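Local structure of structural polyprotein, VP2 (Israeli acute paralysis virus, 5CDD) at residues 3-11 with 183-191; 71-81 with 129-138. The protein probably serves as a building block of the viral capsid, this chain being the VP2 piece of a longer structural polyprotein. All blocks are in the same frame, centred on the assembly; numbering follows the deposited sequence.

Contact 1 (3-11 with 183-191)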
ATOM      1  N   HIS C   3      34.704  51.759  -0.271  1.00 49.40           N
ATOM      2  CA  HIS C   3      35.774  50.774  -0.356  1.00 47.48           C
ATOM      3  C   HIS C   3      37.071  51.296   0.242  1.00 46.92           C
ATOM      4  O   HIS C   3      37.734  50.589   0.998  1.00 47.64           O
ATOM      5  CB  HIS C   3      36.004  50.347  -1.807  1.00 45.91           C
ATOM      6  CG  HIS C   3      37.095  49.334  -1.967  1.00 45.60           C
ATOM      7  ND1 HIS C   3      38.346  49.657  -2.450  1.00 45.74           N
ATOM      8  CD2 HIS C   3      37.137  48.014  -1.670  1.00 45.30           C
ATOM      9  CE1 HIS C   3      39.110  48.580  -2.443  1.00 44.54           C
ATOM     10  NE2 HIS C   3      38.402  47.569  -1.973  1.00 44.90           N
ATOM     11  N   SER C   4      37.431  52.530  -0.095  1.00 45.87           N
ATOM     12  CA  SER C   4      38.654  53.130   0.430  1.00 44.68           C
ATOM     13  C   SER C   4      38.559  53.244   1.949  1.00 42.65           C
ATOM     14  O   SER C   4      39.567  53.172   2.652  1.00 42.31           O
ATOM     15  CB  SER C   4      38.877  54.512  -0.195  1.00 45.68           C
ATOM     16  OG  SER C   4      37.765  55.356   0.032  1.00 50.81           O
ATOM     17  N   ILE C   5      37.339  53.415   2.452  1.00 40.24           N
ATOM     18  CA  ILE C   5      37.111  53.521   3.888  1.00 38.27           C
ATOM     19  C   ILE C   5      37.335  52.164   4.544  1.00 38.43           C
ATOM     20  O   ILE C   5      37.973  52.066   5.591  1.00 39.66           O
ATOM     21  CB  ILE C   5      35.671  53.972   4.201  1.00 37.24           C
ATOM     22  CG1 ILE C   5      35.456  55.404   3.715  1.00 36.18           C
ATOM     23  CG2 ILE C   5      35.405  53.868   5.695  1.00 36.74           C
ATOM     24  CD1 ILE C   5      34.072  55.945   3.998  1.00 35.95           C
ATOM     25  N   ILE C   6      36.799  51.123   3.920  1.00 37.97           N
ATOM     26  CA  ILE C   6      36.943  49.769   4.435  1.00 37.12           C
ATOM     27  C   ILE C   6      38.412  49.365   4.430  1.00 37.52           C
ATOM     28  O   ILE C   6      38.874  48.665   5.331  1.00 38.71           O
ATOM     29  CB  ILE C   6      36.113  48.768   3.599  1.00 35.91           C
ATOM     30  CG1 ILE C   6      34.621  49.066   3.788  1.00 34.25           C
ATOM     31  CG2 ILE C   6      36.426  47.339   4.019  1.00 35.30           C
ATOM     32  CD1 ILE C   6      33.702  48.162   3.004  1.00 33.56           C
ATOM     33  N   GLN C   7      39.146  49.813   3.418  1.00 37.66           N
ATOM     34  CA  GLN C   7      40.568  49.509   3.325  1.00 38.33           C
ATOM     35  C   GLN C   7      41.312  50.159   4.485  1.00 37.81           C
ATOM     36  O   GLN C   7      42.231  49.571   5.056  1.00 37.90           O
ATOM     37  CB  GLN C   7      41.140  50.023   2.005  1.00 40.32           C
ATOM     38  CG  GLN C   7      40.850  49.138   0.811  1.00 44.40           C
ATOM     39  CD  GLN C   7      41.323  47.712   1.026  1.00 47.67           C
ATOM     40  OE1 GLN C   7      40.622  46.896   1.628  1.00 47.91           O
ATOM     41  NE2 GLN C   7      42.525  47.409   0.550  1.00 49.97           N
ATOM     42  N   PHE C   8      40.903  51.376   4.827  1.00 37.82           N
ATOM     43  CA  PHE C   8      41.517  52.127   5.914  1.00 37.99           C
ATOM     44  C   PHE C   8      41.220  51.482   7.262  1.00 37.86           C
ATOM     45  O   PHE C   8      42.034  51.543   8.183  1.00 39.50           O
ATOM     46  CB  PHE C   8      41.006  53.573   5.891  1.00 37.97           C
ATOM     47  CG  PHE C   8      41.595  54.451   6.962  1.00 38.51           C
ATOM     48  CD1 PHE C   8      41.062  54.464   8.249  1.00 39.24           C
ATOM     49  CD2 PHE C   8      42.684  55.268   6.681  1.00 37.98           C
ATOM     50  CE1 PHE C   8      41.607  55.280   9.239  1.00 38.98           C
ATOM     51  CE2 PHE C   8      43.234  56.085   7.663  1.00 38.19           C
ATOM     52  CZ  PHE C   8      42.694  56.091   8.944  1.00 37.87           C
ATOM     53  N   LEU C   9      40.051  50.860   7.375  1.00 36.84           N
ATOM     54  CA  LEU C   9      39.656  50.207   8.614  1.00 35.49           C
ATOM     55  C   LEU C   9      40.413  48.899   8.814  1.00 35.82           C
ATOM     56  O   LEU C   9      40.454  48.362   9.922  1.00 36.70           O
ATOM     57  CB  LEU C   9      38.151  49.937   8.615  1.00 33.71           C
ATOM     58  CG  LEU C   9      37.243  51.168   8.564  1.00 32.78           C
ATOM     59  CD1 LEU C   9      35.793  50.724   8.543  1.00 32.01           C
ATOM     60  CD2 LEU C   9      37.508  52.061   9.765  1.00 32.26           C
ATOM     61  N   GLN C  10      41.014  48.388   7.743  1.00 35.87           N
ATOM     62  CA  GLN C  10      41.767  47.143   7.821  1.00 36.38           C
ATOM     63  C   GLN C  10      43.242  47.402   8.094  1.00 36.72           C
ATOM     64  O   GLN C  10      44.041  46.467   8.164  1.00 36.81           O
ATOM     65  CB  GLN C  10      41.616  46.349   6.525  1.00 37.28           C
ATOM     66  CG  GLN C  10      40.176  46.071   6.143  1.00 40.05           C
ATOM     67  CD  GLN C  10      40.062  45.079   5.009  1.00 41.78           C
ATOM     68  OE1 GLN C  10      40.664  45.257   3.950  1.00 43.08           O
ATOM     69  NE2 GLN C  10      39.284  44.023   5.222  1.00 44.85           N
ATOM     70  N   ARG C  11      43.599  48.674   8.244  1.00 38.09           N
ATOM     71  CA  ARG C  11      44.978  49.054   8.524  1.00 37.85           C
ATOM     72  C   ARG C  11      45.311  48.789   9.985  1.00 37.27           C
ATOM     73  O   ARG C  11      44.645  49.304  10.885  1.00 38.08           O
ATOM     74  CB  ARG C  11      45.197  50.539   8.230  1.00 39.41           C
ATOM     75  CG  ARG C  11      45.101  50.918   6.773  1.00 42.82           C
ATOM     76  CD  ARG C  11      45.347  52.403   6.617  1.00 46.87           C
ATOM     77  NE  ARG C  11      45.383  52.820   5.219  1.00 51.42           N
ATOM     78  CZ  ARG C  11      45.615  54.066   4.822  1.00 53.07           C
ATOM     79  NH1 ARG C  11      45.833  55.020   5.718  1.00 53.35           N
ATOM     80  NH2 ARG C  11      45.634  54.355   3.528  1.00 54.19           N
ATOM     81  N   MET C 183      45.755  46.015  16.231  1.00 40.45           N
ATOM     82  CA  MET C 183      44.393  45.611  15.916  1.00 39.79           C
ATOM     83  C   MET C 183      43.871  46.304  14.666  1.00 39.67           C
ATOM     84  O   MET C 183      44.352  47.373  14.286  1.00 40.69           O
ATOM     85  CB  MET C 183      43.459  45.915  17.090  1.00 39.66           C
ATOM     86  CG  MET C 183      43.609  44.979  18.274  1.00 40.24           C
ATOM     87  SD  MET C 183      42.423  45.358  19.580  1.00 41.25           S
ATOM     88  CE  MET C 183      43.514  45.708  20.948  1.00 41.93           C
ATOM     89  N   TRP C 184      42.885  45.680  14.032  1.00 38.81           N
ATOM     90  CA  TRP C 184      42.264  46.217  12.830  1.00 37.12           C
ATOM     91  C   TRP C 184      41.015  45.402  12.529  1.00 37.17           C
ATOM     92  O   TRP C 184      40.755  44.397  13.189  1.00 37.64           O
ATOM     93  CB  TRP C 184      43.244  46.176  11.654  1.00 35.74           C
ATOM     94  CG  TRP C 184      43.651  44.805  11.208  1.00 34.15           C
ATOM     95  CD1 TRP C 184      43.071  44.056  10.226  1.00 33.40           C
ATOM     96  CD2 TRP C 184      44.758  44.037  11.697  1.00 33.54           C
ATOM     97  NE1 TRP C 184      43.753  42.874  10.066  1.00 32.88           N
ATOM     98  CE2 TRP C 184      44.793  42.836  10.957  1.00 32.89           C
ATOM     99  CE3 TRP C 184      45.725  44.250  12.689  1.00 34.21           C
ATOM    100  CZ2 TRP C 184      45.761  41.848  11.174  1.00 32.75           C
ATOM    101  CZ3 TRP C 184      46.688  43.265  12.907  1.00 33.80           C
ATOM    102  CH2 TRP C 184      46.696  42.080  12.151  1.00 33.22           C
ATOM    103  N   LEU C 185      40.244  45.829  11.538  1.00 36.92           N
ATOM    104  CA  LEU C 185      39.008  45.134  11.204  1.00 35.54           C
ATOM    105  C   LEU C 185      39.062  44.377   9.882  1.00 36.93           C
ATOM    106  O   LEU C 185      39.841  44.709   8.990  1.00 38.22           O
ATOM    107  CB  LEU C 185      37.858  46.145  11.176  1.00 33.87           C
ATOM    108  CG  LEU C 185      37.749  47.057  12.406  1.00 33.40           C
ATOM    109  CD1 LEU C 185      36.666  48.097  12.184  1.00 32.15           C
ATOM    110  CD2 LEU C 185      37.452  46.229  13.646  1.00 32.47           C
ATOM    111  N   SER C 186      38.231  43.345   9.778  1.00 37.94           N
ATOM    112  CA  SER C 186      38.130  42.533   8.571  1.00 38.40           C
ATOM    113  C   SER C 186      36.659  42.141   8.431  1.00 38.96           C
ATOM    114  O   SER C 186      35.904  42.237   9.400  1.00 38.92           O
ATOM    115  CB  SER C 186      39.008  41.285   8.681  1.00 37.65           C
ATOM    116  OG  SER C 186      38.605  40.460   9.758  1.00 39.48           O
ATOM    117  N   ASN C 187      36.249  41.714   7.240  1.00 40.23           N
ATOM    118  CA  ASN C 187      34.854  41.342   7.008  1.00 41.74           C
ATOM    119  C   ASN C 187      33.949  42.532   7.263  1.00 41.81           C
ATOM    120  O   ASN C 187      32.812  42.380   7.709  1.00 42.67           O
ATOM    121  CB  ASN C 187      34.444  40.198   7.931  1.00 44.48           C
ATOM    122  CG  ASN C 187      34.422  38.873   7.224  1.00 47.45           C
ATOM    123  OD1 ASN C 187      35.424  38.450   6.653  1.00 50.62           O
ATOM    124  ND2 ASN C 187      33.273  38.207   7.249  1.00 47.93           N
ATOM    125  N   ILE C 188      34.466  43.717   6.965  1.00 40.88           N
ATOM    126  CA  ILE C 188      33.736  44.952   7.188  1.00 38.98           C
ATOM    127  C   ILE C 188      32.493  45.132   6.335  1.00 38.85           C
ATOM    128  O   ILE C 188      32.496  44.868   5.131  1.00 37.47           O
ATOM    129  CB  ILE C 188      34.643  46.166   6.972  1.00 37.95           C
ATOM    130  CG1 ILE C 188      35.935  45.990   7.771  1.00 36.90           C
ATOM    131  CG2 ILE C 188      33.913  47.432   7.401  1.00 37.98           C
ATOM    132  CD1 ILE C 188      36.994  46.989   7.426  1.00 39.48           C
ATOM    133  N   SER C 189      31.431  45.590   6.986  1.00 39.59           N
ATOM    134  CA  SER C 189      30.154  45.856   6.340  1.00 39.17           C
ATOM    135  C   SER C 189      29.719  47.230   6.857  1.00 39.62           C
ATOM    136  O   SER C 189      29.387  47.379   8.034  1.00 40.82           O
ATOM    137  CB  SER C 189      29.130  44.795   6.736  1.00 39.01           C
ATOM    138  OG  SER C 189      27.896  45.019   6.085  1.00 41.93           O
ATOM    139  N   LEU C 190      29.730  48.230   5.981  1.00 39.25           N
ATOM    140  CA  LEU C 190      29.377  49.600   6.360  1.00 39.33           C
ATOM    141  C   LEU C 190      28.155  50.091   5.583  1.00 39.85           C
ATOM    142  O   LEU C 190      28.233  50.277   4.373  1.00 40.78           O
ATOM    143  CB  LEU C 190      30.582  50.502   6.086  1.00 38.41           C
ATOM    144  CG  LEU C 190      30.797  51.790   6.871  1.00 38.63           C
ATOM    145  CD1 LEU C 190      30.752  51.534   8.371  1.00 37.81           C
ATOM    146  CD2 LEU C 190      32.154  52.351   6.480  1.00 38.66           C
ATOM    147  N   VAL C 191      27.128  50.487   6.232  1.00 40.17           N
ATOM    148  CA  VAL C 191      26.018  50.875   5.639  1.00 41.03           C
ATOM    149  C   VAL C 191      25.138  51.783   6.249  1.00 41.90           C
ATOM    150  O   VAL C 191      25.075  51.779   7.202  1.00 41.77           O
ATOM    151  CB  VAL C 191      25.126  49.773   5.384  1.00 40.71           C
ATOM    152  CG1 VAL C 191      25.743  48.802   4.698  1.00 39.98           C
ATOM    153  CG2 VAL C 191      24.701  49.000   6.455  1.00 38.87           C
TER

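Contact 2 (71-81 with 129-138)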
ATOM      1  N   LEU C  71      27.647  49.021  11.369  1.00 32.08           N
ATOM      2  CA  LEU C  71      28.903  48.356  11.055  1.00 32.13           C
ATOM      3  C   LEU C  71      28.839  46.889  11.457  1.00 33.62           C
ATOM      4  O   LEU C  71      28.209  46.532  12.451  1.00 33.58           O
ATOM      5  CB  LEU C  71      30.059  49.029  11.798  1.00 31.00           C
ATOM      6  CG  LEU C  71      31.425  48.343  11.707  1.00 30.05           C
ATOM      7  CD1 LEU C  71      31.939  48.387  10.276  1.00 30.27           C
ATOM      8  CD2 LEU C  71      32.399  49.032  12.640  1.00 28.71           C
ATOM      9  N   ARG C  72      29.493  46.045  10.668  1.00 35.31           N
ATOM     10  CA  ARG C  72      29.548  44.613  10.931  1.00 37.91           C
ATOM     11  C   ARG C  72      30.984  44.222  10.604  1.00 37.87           C
ATOM     12  O   ARG C  72      31.483  44.563   9.534  1.00 38.04           O
ATOM     13  CB  ARG C  72      28.577  43.864  10.018  1.00 40.92           C
ATOM     14  CG  ARG C  72      28.387  42.406  10.383  1.00 46.32           C
ATOM     15  CD  ARG C  72      27.691  41.643   9.271  1.00 52.54           C
ATOM     16  NE  ARG C  72      27.458  40.249   9.639  1.00 59.18           N
ATOM     17  CZ  ARG C  72      26.532  39.847  10.505  1.00 63.27           C
ATOM     18  NH1 ARG C  72      25.742  40.737  11.094  1.00 64.37           N
ATOM     19  NH2 ARG C  72      26.398  38.558  10.790  1.00 64.91           N
ATOM     20  N   CYS C  73      31.656  43.520  11.512  1.00 38.43           N
ATOM     21  CA  CYS C  73      33.044  43.152  11.256  1.00 39.73           C
ATOM     22  C   CYS C  73      33.658  42.196  12.270  1.00 39.62           C
ATOM     23  O   CYS C  73      33.103  41.957  13.343  1.00 39.51           O
ATOM     24  CB  CYS C  73      33.899  44.417  11.225  1.00 40.74           C
ATOM     25  SG  CYS C  73      33.888  45.306  12.810  1.00 42.97           S
ATOM     26  N   ASP C  74      34.819  41.659  11.906  1.00 39.28           N
ATOM     27  CA  ASP C  74      35.569  40.765  12.776  1.00 39.82           C
ATOM     28  C   ASP C  74      36.771  41.581  13.230  1.00 39.11           C
ATOM     29  O   ASP C  74      37.312  42.373  12.459  1.00 38.96           O
ATOM     30  CB  ASP C  74      36.075  39.527  12.023  1.00 41.29           C
ATOM     31  CG  ASP C  74      34.962  38.739  11.360  1.00 43.18           C
ATOM     32  OD1 ASP C  74      33.880  38.589  11.967  1.00 43.82           O
ATOM     33  OD2 ASP C  74      35.183  38.253  10.231  1.00 43.72           O
ATOM     34  N   VAL C  75      37.187  41.397  14.476  1.00 38.20           N
ATOM     35  CA  VAL C  75      38.336  42.125  14.991  1.00 36.12           C
ATOM     36  C   VAL C  75      39.586  41.270  14.868  1.00 36.75           C
ATOM     37  O   VAL C  75      39.619  40.125  15.316  1.00 37.20           O
ATOM     38  CB  VAL C  75      38.136  42.525  16.465  1.00 34.64           C
ATOM     39  CG1 VAL C  75      39.403  43.169  17.006  1.00 31.96           C
ATOM     40  CG2 VAL C  75      36.962  43.486  16.582  1.00 32.29           C
ATOM     41  N   GLN C  76      40.612  41.837  14.245  1.00 37.42           N
ATOM     42  CA  GLN C  76      41.874  41.143  14.051  1.00 37.85           C
ATOM     43  C   GLN C  76      42.862  41.621  15.109  1.00 37.46           C
ATOM     44  O   GLN C  76      43.018  42.823  15.322  1.00 38.05           O
ATOM     45  CB  GLN C  76      42.420  41.449  12.660  1.00 39.95           C
ATOM     46  CG  GLN C  76      42.970  40.246  11.926  1.00 43.53           C
ATOM     47  CD  GLN C  76      41.893  39.248  11.574  1.00 45.60           C
ATOM     48  OE1 GLN C  76      40.915  39.582  10.902  1.00 46.19           O
ATOM     49  NE2 GLN C  76      42.063  38.012  12.024  1.00 47.23           N
ATOM     50  N   VAL C  77      43.526  40.680  15.773  1.00 37.01           N
ATOM     51  CA  VAL C  77      44.487  41.025  16.814  1.00 35.98           C
ATOM     52  C   VAL C  77      45.839  40.363  16.584  1.00 36.75           C
ATOM     53  O   VAL C  77      45.915  39.204  16.172  1.00 37.35           O
ATOM     54  CB  VAL C  77      43.977  40.603  18.209  1.00 34.97           C
ATOM     55  CG1 VAL C  77      44.978  41.015  19.273  1.00 33.51           C
ATOM     56  CG2 VAL C  77      42.622  41.233  18.480  1.00 34.42           C
ATOM     57  N   LYS C  78      46.905  41.110  16.852  1.00 36.92           N
ATOM     58  CA  LYS C  78      48.258  40.595  16.695  1.00 37.01           C
ATOM     59  C   LYS C  78      49.164  41.132  17.791  1.00 37.10           C
ATOM     60  O   LYS C  78      49.227  42.340  18.022  1.00 36.89           O
ATOM     61  CB  LYS C  78      48.831  40.976  15.330  1.00 36.89           C
ATOM     62  CG  LYS C  78      50.233  40.439  15.100  1.00 37.06           C
ATOM     63  CD  LYS C  78      50.710  40.695  13.687  1.00 38.97           C
ATOM     64  CE  LYS C  78      52.062  40.043  13.445  1.00 41.74           C
ATOM     65  NZ  LYS C  78      52.516  40.205  12.035  1.00 43.76           N
ATOM     66  N   LEU C  79      49.858  40.227  18.470  1.00 37.44           N
ATOM     67  CA  LEU C  79      50.771  40.611  19.534  1.00 38.50           C
ATOM     68  C   LEU C  79      52.201  40.385  19.071  1.00 40.14           C
ATOM     69  O   LEU C  79      52.576  39.264  18.736  1.00 40.19           O
ATOM     70  CB  LEU C  79      50.519  39.778  20.793  1.00 37.23           C
ATOM     71  CG  LEU C  79      49.131  39.810  21.432  1.00 36.82           C
ATOM     72  CD1 LEU C  79      49.151  38.972  22.698  1.00 35.93           C
ATOM     73  CD2 LEU C  79      48.732  41.238  21.750  1.00 36.17           C
ATOM     74  N   VAL C  80      52.991  41.453  19.036  1.00 42.10           N
ATOM     75  CA  VAL C  80      54.386  41.342  18.634  1.00 44.05           C
ATOM     76  C   VAL C  80      55.230  41.360  19.902  1.00 46.10           C
ATOM     77  O   VAL C  80      55.301  42.368  20.607  1.00 45.30           O
ATOM     78  CB  VAL C  80      54.809  42.501  17.717  1.00 43.31           C
ATOM     79  CG1 VAL C  80      56.276  42.357  17.348  1.00 41.64           C
ATOM     80  CG2 VAL C  80      53.946  42.507  16.464  1.00 42.33           C
ATOM     81  N   LEU C  81      55.861  40.228  20.186  1.00 49.16           N
ATOM     82  CA  LEU C  81      56.681  40.084  21.377  1.00 52.13           C
ATOM     83  C   LEU C  81      58.140  40.468  21.158  1.00 53.44           C
ATOM     84  O   LEU C  81      58.727  40.191  20.110  1.00 53.65           O
ATOM     85  CB  LEU C  81      56.593  38.644  21.881  1.00 53.66           C
ATOM     86  CG  LEU C  81      57.283  38.326  23.207  1.00 55.63           C
ATOM     87  CD1 LEU C  81      56.664  39.155  24.323  1.00 56.07           C
ATOM     88  CD2 LEU C  81      57.138  36.843  23.500  1.00 57.30           C
ATOM     89  N   ASP C 129      57.516  32.318  20.883  1.00 49.46           N
ATOM     90  CA  ASP C 129      56.783  33.137  19.926  1.00 50.26           C
ATOM     91  C   ASP C 129      57.315  34.556  19.780  1.00 50.02           C
ATOM     92  O   ASP C 129      57.636  35.216  20.767  1.00 50.51           O
ATOM     93  CB  ASP C 129      55.305  33.197  20.326  1.00 51.68           C
ATOM     94  CG  ASP C 129      54.690  31.821  20.496  1.00 53.75           C
ATOM     95  OD1 ASP C 129      54.631  31.066  19.502  1.00 55.73           O
ATOM     96  OD2 ASP C 129      54.269  31.492  21.626  1.00 53.69           O
ATOM     97  N   ASN C 130      57.407  35.016  18.536  1.00 49.63           N
ATOM     98  CA  ASN C 130      57.863  36.372  18.252  1.00 49.38           C
ATOM     99  C   ASN C 130      56.619  37.228  18.072  1.00 47.92           C
ATOM    100  O   ASN C 130      56.670  38.455  18.157  1.00 47.52           O
ATOM    101  CB  ASN C 130      58.707  36.403  16.977  1.00 51.29           C
ATOM    102  CG  ASN C 130      60.083  35.795  17.172  1.00 54.07           C
ATOM    103  OD1 ASN C 130      60.867  35.692  16.229  1.00 55.86           O
ATOM    104  ND2 ASN C 130      60.387  35.393  18.402  1.00 55.18           N
ATOM    105  N   SER C 131      55.501  36.554  17.824  1.00 46.93           N
ATOM    106  CA  SER C 131      54.212  37.205  17.635  1.00 45.28           C
ATOM    107  C   SER C 131      53.130  36.149  17.471  1.00 44.31           C
ATOM    108  O   SER C 131      53.398  35.034  17.021  1.00 43.42           O
ATOM    109  CB  SER C 131      54.229  38.100  16.394  1.00 45.01           C
ATOM    110  OG  SER C 131      54.262  37.323  15.210  1.00 44.98           O
ATOM    111  N   VAL C 132      51.907  36.506  17.845  1.00 43.61           N
ATOM    112  CA  VAL C 132      50.772  35.602  17.731  1.00 42.71           C
ATOM    113  C   VAL C 132      49.554  36.381  17.249  1.00 42.24           C
ATOM    114  O   VAL C 132      49.318  37.509  17.681  1.00 41.19           O
ATOM    115  CB  VAL C 132      50.441  34.930  19.085  1.00 42.25           C
ATOM    116  CG1 VAL C 132      51.587  34.029  19.511  1.00 41.24           C
ATOM    117  CG2 VAL C 132      50.180  35.989  20.145  1.00 42.53           C
ATOM    118  N   GLU C 133      48.792  35.783  16.340  1.00 43.44           N
ATOM    119  CA  GLU C 133      47.599  36.428  15.805  1.00 43.58           C
ATOM    120  C   GLU C 133      46.332  35.722  16.259  1.00 41.78           C
ATOM    121  O   GLU C 133      46.358  34.554  16.644  1.00 41.73           O
ATOM    122  CB  GLU C 133      47.646  36.460  14.276  1.00 46.23           C
ATOM    123  CG  GLU C 133      48.667  37.424  13.709  1.00 52.34           C
ATOM    124  CD  GLU C 133      48.619  37.491  12.197  1.00 55.99           C
ATOM    125  OE1 GLU C 133      48.922  36.467  11.548  1.00 58.46           O
ATOM    126  OE2 GLU C 133      48.272  38.566  11.658  1.00 57.27           O
ATOM    127  N   MET C 134      45.220  36.442  16.200  1.00 40.59           N
ATOM    128  CA  MET C 134      43.939  35.898  16.615  1.00 38.80           C
ATOM    129  C   MET C 134      42.810  36.655  15.925  1.00 37.26           C
ATOM    130  O   MET C 134      42.914  37.858  15.689  1.00 36.37           O
ATOM    131  CB  MET C 134      43.804  36.026  18.130  1.00 40.15           C
ATOM    132  CG  MET C 134      42.505  35.504  18.695  1.00 42.22           C
ATOM    133  SD  MET C 134      42.358  35.848  20.456  1.00 44.97           S
ATOM    134  CE  MET C 134      41.556  37.441  20.407  1.00 42.73           C
ATOM    135  N   THR C 135      41.737  35.944  15.596  1.00 36.01           N
ATOM    136  CA  THR C 135      40.589  36.562  14.942  1.00 34.44           C
ATOM    137  C   THR C 135      39.371  36.471  15.847  1.00 33.68           C
ATOM    138  O   THR C 135      39.118  35.434  16.460  1.00 34.03           O
ATOM    139  CB  THR C 135      40.241  35.861  13.615  1.00 34.14           C
ATOM    140  OG1 THR C 135      41.410  35.772  12.793  1.00 36.23           O
ATOM    141  CG2 THR C 135      39.168  36.642  12.872  1.00 31.92           C
ATOM    142  N   ILE C 136      38.619  37.560  15.933  1.00 32.31           N
ATOM    143  CA  ILE C 136      37.418  37.581  16.753  1.00 32.01           C
ATOM    144  C   ILE C 136      36.206  37.789  15.852  1.00 33.04           C
ATOM    145  O   ILE C 136      35.875  38.916  15.483  1.00 33.52           O
ATOM    146  CB  ILE C 136      37.474  38.709  17.797  1.00 30.96           C
ATOM    147  CG1 ILE C 136      38.672  38.494  18.722  1.00 30.66           C
ATOM    148  CG2 ILE C 136      36.182  38.739  18.599  1.00 29.22           C
ATOM    149  CD1 ILE C 136      38.832  39.569  19.774  1.00 31.45           C
ATOM    150  N   PRO C 137      35.529  36.691  15.479  1.00 32.64           N
ATOM    151  CA  PRO C 137      34.349  36.756  14.615  1.00 32.35           C
ATOM    152  C   PRO C 137      33.293  37.704  15.168  1.00 32.48           C
ATOM    153  O   PRO C 137      33.173  37.864  16.381  1.00 34.37           O
ATOM    154  CB  PRO C 137      33.861  35.310  14.594  1.00 32.53           C
ATOM    155  CG  PRO C 137      35.118  34.526  14.781  1.00 32.77           C
ATOM    156  CD  PRO C 137      35.811  35.299  15.870  1.00 32.17           C
ATOM    157  N   TYR C 138      32.538  38.336  14.275  1.00 31.83           N
ATOM    158  CA  TYR C 138      31.478  39.247  14.685  1.00 31.35           C
ATOM    159  C   TYR C 138      30.722  38.526  15.798  1.00 32.27           C
ATOM    160  O   TYR C 138      30.042  37.530  15.549  1.00 33.48           O
ATOM    161  CB  TYR C 138      30.554  39.523  13.499  1.00 30.30           C
ATOM    162  CG  TYR C 138      29.449  40.502  13.794  1.00 29.58           C
ATOM    163  CD1 TYR C 138      29.731  41.835  14.071  1.00 29.54           C
ATOM    164  CD2 TYR C 138      28.117  40.090  13.811  1.00 29.76           C
ATOM    165  CE1 TYR C 138      28.716  42.740  14.359  1.00 29.05           C
ATOM    166  CE2 TYR C 138      27.093  40.987  14.098  1.00 29.91           C
ATOM    167  CZ  TYR C 138      27.401  42.308  14.371  1.00 29.12           C
ATOM    168  OH  TYR C 138      26.394  43.194  14.666  1.00 31.60           O
TER

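Contact 1 (3-11 with 183-191)
I188 is central to the side-chain contact, its terminal CD1 being the point where I6 and L9 of the helix and Q10 just after it converge. I6 runs past I188 in the opposite direction, bringing I6 CG2 to 3.5 Å from I188 CD1. L9 and Q10 meet the same methyl obliquely: L9 CB lies 3.4 Å from I188 CD1, and Q10 CG 3.6 Å. Further back along the helix, I5 and L190 cross at about a right angle, touching only through their branches, I5 CG2 to L190 CD2 at 3.7 Å. The helix end is tied to the other strand by a backbone hydrogen bond from L185 N to L9 O (3.0 Å, nearly straight at 163°). Beside it the side chain of Q10 passes close by L185 O, its CG 3.2 Å from that atom. The indole of W184 reaches the turn after the helix because CG is held between the backbone N and the carbonyl carbon (chi1 65°); Q10 O then approaches the ring obliquely, 3.3 Å from W184 CD1. The axes of the helix and strand 188-191 approach to 9.3 Å, their N-to-C directions 137° apart; the chain turns a corner at N187, between this strand and 183-186, yet both pair with strand 68-81. K61 hydrogen-bonds R11 O and weakly reaches L9 O, while Q10 NE2 makes a weak hydrogen bond to E9 of a neighbouring chain. L9 and L190 both pack on L65, L185 rests on helix 53-57, and M183 is backbone-bonded to V13 of strand 13-18.

Contact 2 (71-81 with 129-138)
V75, V77 and L79 of strand 71-81 face I136, M134 and V132 as antiparallel hydrogen-bonded pairs, the strand axes 4.6 Å apart at 170°; V77 N reaches M134 O at 2.9 Å and is answered by M134 N to V77 O at 2.8 Å. These six apolar side chains share one face of the sheet, where L79 CB meets V132 CG2 at 3.9 Å. On the other face K78 and E133 lie against each other through their aliphatic parts, CG to CG at 3.7 Å, while K78 NZ and E133 OE2 remain 4.6 Å apart, beyond a salt bridge. Past the end of strand 131-136, the side chain of D74 supplies the acceptor: its OD1 takes Y138 N at 2.7 Å, on the anti side of the carboxylate. R72 crosses one face of the Y138 ring at about a right angle, its CG 3.8 Å over the ring centre in a CH-pi contact reached because CG is anti to the backbone N (chi1 -170°), with the guanidinium inclined to the ring. The Y138 hydroxyl bonds Q142 O. The apolar face turns into the sandwich, with V77 and L79 against L93 of strand 90-97 and V132 against L124 of strand 121-125; strand 179-186 pairs along the other edge of 71-81.

Overall arrangement
The two contacts meet in one antiparallel sheet, their centres about 14 Å apart. Contact 2 is nested along the chain inside the loop closed by contact 1. Strand 68-81 is their common member: it pairs with 131-146 on one edge, and with 179-186 and 188-193 on the other. The junction is direct, through S186 OG to Q76 OE1 (2.7 Å) and S189 N to R72 O (2.7 Å), both probable hydrogen bonds. Contact 2 lies about 8 Å from the chain centre, against the second sheet, whereas contact 1, about 18 Å out, packs the N-terminal helix near a neighbouring chain. This two-sheet arrangement is consistent with the picornavirus-type capsid beta-sandwich.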